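Long-range contact in ebony (Drosophila melanogaster, PDB 6DYN), which probably joins beta-alanine to amines such as dopamine and histamine, this chain being its C-terminal GNAT-like domain, which binds the amine and probably makes the amide: residues 160-165 with 206-211. Numbering follows the deposited sequence.
Sequences FTTNTS and AIVHWK. With CA (calcium ion), chain C; HSM (histamine), chain B.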
loop_
_atom_site.group_PDB
_atom_site.type_symbol
_atom_site.label_atom_id
_atom_site.label_comp_id
_atom_site.label_asym_id
_atom_site.label_seq_id
_atom_site.Cartn_x
_atom_site.Cartn_y
_atom_site.Cartn_z
ATOM N N PHE A 160 9.613 -1.152 -2.973
ATOM C CA PHE A 160 9.029 -0.479 -4.126
ATOM C C PHE A 160 7.592 -0.155 -3.755
ATOM O O PHE A 160 6.842 -1.057 -3.372
ATOM C CB PHE A 160 9.091 -1.416 -5.340
ATOM C CG PHE A 160 8.620 -0.830 -6.639
ATOM C CD1 PHE A 160 9.197 0.312 -7.156
ATOM C CD2 PHE A 160 7.663 -1.500 -7.403
ATOM C CE1 PHE A 160 8.803 0.818 -8.399
ATOM C CE2 PHE A 160 7.266 -0.999 -8.637
ATOM C CZ PHE A 160 7.842 0.179 -9.125
ATOM N N THR A 161 7.207 1.114 -3.849
ATOM C CA THR A 161 5.842 1.494 -3.509
ATOM C C THR A 161 5.471 2.757 -4.268
ATOM O O THR A 161 6.339 3.568 -4.612
ATOM C CB THR A 161 5.667 1.707 -1.985
ATOM O OG1 THR A 161 4.282 1.908 -1.677
ATOM C CG2 THR A 161 6.444 2.917 -1.505
ATOM N N THR A 162 4.175 2.903 -4.553
ATOM C CA THR A 162 3.638 4.152 -5.074
ATOM C C THR A 162 2.887 4.847 -3.946
ATOM O O THR A 162 1.901 4.316 -3.438
ATOM C CB THR A 162 2.728 3.919 -6.282
ATOM O OG1 THR A 162 3.471 3.221 -7.274
ATOM C CG2 THR A 162 2.313 5.236 -6.910
ATOM N N ASN A 163 3.358 6.020 -3.554
ATOM C CA ASN A 163 2.775 6.758 -2.445
ATOM C C ASN A 163 1.848 7.832 -2.994
ATOM O O ASN A 163 2.265 8.656 -3.817
ATOM C CB ASN A 163 3.875 7.339 -1.564
ATOM C CG ASN A 163 4.480 6.271 -0.662
ATOM O OD1 ASN A 163 3.754 5.548 -0.002
ATOM N ND2 ASN A 163 5.792 6.120 -0.694
ATOM N N THR A 164 0.582 7.800 -2.555
ATOM C CA THR A 164 -0.463 8.627 -3.145
ATOM C C THR A 164 -1.034 9.664 -2.189
ATOM O O THR A 164 -1.933 10.419 -2.575
ATOM C CB THR A 164 -1.601 7.740 -3.670
ATOM O OG1 THR A 164 -2.014 6.862 -2.632
ATOM C CG2 THR A 164 -1.132 6.903 -4.880
ATOM N N SER A 165 -0.552 9.726 -0.961
ATOM C CA SER A 165 -0.989 10.790 -0.080
ATOM C C SER A 165 0.214 11.608 0.360
ATOM O O SER A 165 1.346 11.109 0.370
ATOM C CB SER A 165 -1.714 10.244 1.153
ATOM O OG SER A 165 -0.789 9.688 2.071
ATOM N N ALA A 206 1.139 11.116 -7.681
ATOM C CA ALA A 206 1.454 9.737 -7.344
ATOM C C ALA A 206 2.955 9.627 -7.518
ATOM O O ALA A 206 3.478 9.914 -8.603
ATOM C CB ALA A 206 0.718 8.729 -8.237
ATOM N N ILE A 207 3.652 9.258 -6.454
ATOM C CA ILE A 207 5.106 9.217 -6.471
ATOM C C ILE A 207 5.534 7.774 -6.301
ATOM O O ILE A 207 5.144 7.111 -5.327
ATOM C CB ILE A 207 5.720 10.121 -5.394
ATOM C CG1 ILE A 207 5.218 11.570 -5.614
ATOM C CG2 ILE A 207 7.222 10.034 -5.452
ATOM C CD1 ILE A 207 5.556 12.518 -4.502
ATOM N N VAL A 208 6.303 7.289 -7.266
ATOM C CA VAL A 208 6.848 5.942 -7.248
ATOM C C VAL A 208 8.162 6.011 -6.500
ATOM O O VAL A 208 9.089 6.706 -6.933
ATOM C CB VAL A 208 7.063 5.396 -8.668
ATOM C CG1 VAL A 208 7.696 4.016 -8.597
ATOM C CG2 VAL A 208 5.763 5.332 -9.409
ATOM N N HIS A 209 8.241 5.287 -5.391
ATOM C CA HIS A 209 9.371 5.337 -4.475
ATOM C C HIS A 209 10.090 3.998 -4.462
ATOM O O HIS A 209 9.459 2.945 -4.571
ATOM C CB HIS A 209 8.907 5.676 -3.054
ATOM C CG HIS A 209 8.714 7.139 -2.808
ATOM N ND1 HIS A 209 7.496 7.678 -2.450
ATOM C CD2 HIS A 209 9.587 8.175 -2.847
ATOM C CE1 HIS A 209 7.623 8.986 -2.294
ATOM N NE2 HIS A 209 8.881 9.313 -2.533
ATOM N N TRP A 210 11.409 4.051 -4.265
ATOM C CA TRP A 210 12.278 2.876 -4.284
ATOM C C TRP A 210 13.412 3.079 -3.286
ATOM O O TRP A 210 14.087 4.110 -3.311
ATOM C CB TRP A 210 12.839 2.665 -5.702
ATOM C CG TRP A 210 13.999 1.689 -5.847
ATOM C CD1 TRP A 210 15.294 1.998 -6.162
ATOM C CD2 TRP A 210 13.953 0.252 -5.718
ATOM N NE1 TRP A 210 16.052 0.845 -6.241
ATOM C CE2 TRP A 210 15.258 -0.235 -5.963
ATOM C CE3 TRP A 210 12.943 -0.661 -5.404
ATOM C CZ2 TRP A 210 15.571 -1.590 -5.910
ATOM C CZ3 TRP A 210 13.254 -2.007 -5.369
ATOM C CH2 TRP A 210 14.556 -2.458 -5.618
ATOM N N LYS A 211 13.645 2.098 -2.427
ATOM C CA LYS A 211 14.734 2.176 -1.456
ATOM C C LYS A 211 15.483 0.855 -1.452
ATOM O O LYS A 211 14.925 -0.170 -1.055
ATOM C CB LYS A 211 14.197 2.496 -0.059
ATOM C CG LYS A 211 15.255 2.733 1.033
ATOM C CD LYS A 211 14.535 2.916 2.377
ATOM C CE LYS A 211 15.474 3.266 3.514
ATOM N NZ LYS A 211 16.886 3.102 3.086
HETATM CA CA CA C . 3.736 3.387 1.094
HETATM N N HSM B . 0.061 1.968 -2.590
HETATM C CA HSM B . -0.740 2.572 -3.646
HETATM C CB HSM B . -1.689 3.619 -3.042
HETATM C CG HSM B . -3.148 3.167 -3.204
HETATM N ND1 HSM B . -3.583 1.921 -3.164
HETATM C CD2 HSM B . -4.234 3.980 -3.403
HETATM C CE1 HSM B . -4.919 1.938 -3.342
HETATM N NE2 HSM B . -5.308 3.219 -3.484
HETATM O O HOH W 1 1.350 3.459 -0.338
#
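With CG turned opposite the carbonyl carbon and beside the backbone N in both residues (chi1 -78° in Asn-163, -83° in His-209), the two side chains meet on one face of an antiparallel strand pair. ND2 of Asn-163 donates to ND1 of His-209 at 2.9 Å; ND1 lies in the amide plane, but ND2 stands 32° out of the imidazole plane. With OD1 of Asn-163 bound to a calcium ion at 2.4 Å, the NH2 faces the ring, and the two bonds together fix the amide's rotation; CG2 of Ile-207 lies over one face of the imidazole, toward its rim. Backbone bonds in both directions join Thr-161 to His-209 and Asn-163 to Ile-207. On the other face, CE1 of Phe-160 presses on CG1 of Val-208 at 3.4 Å, while CB of Phe-160 meets the edge of the Trp-210 indole. Histamine's amine reaches Thr-162 O in a weak 3.1 Å hydrogen bond, and Glu-32 also holds the ligand, which places the strand end at the amine site. Helix 166-174 packs against Asn-163 and His-209, and helix 93-111 against Thr-162 and Val-208; strands 119-127 and 178-184 flank the pair within the mixed sheet.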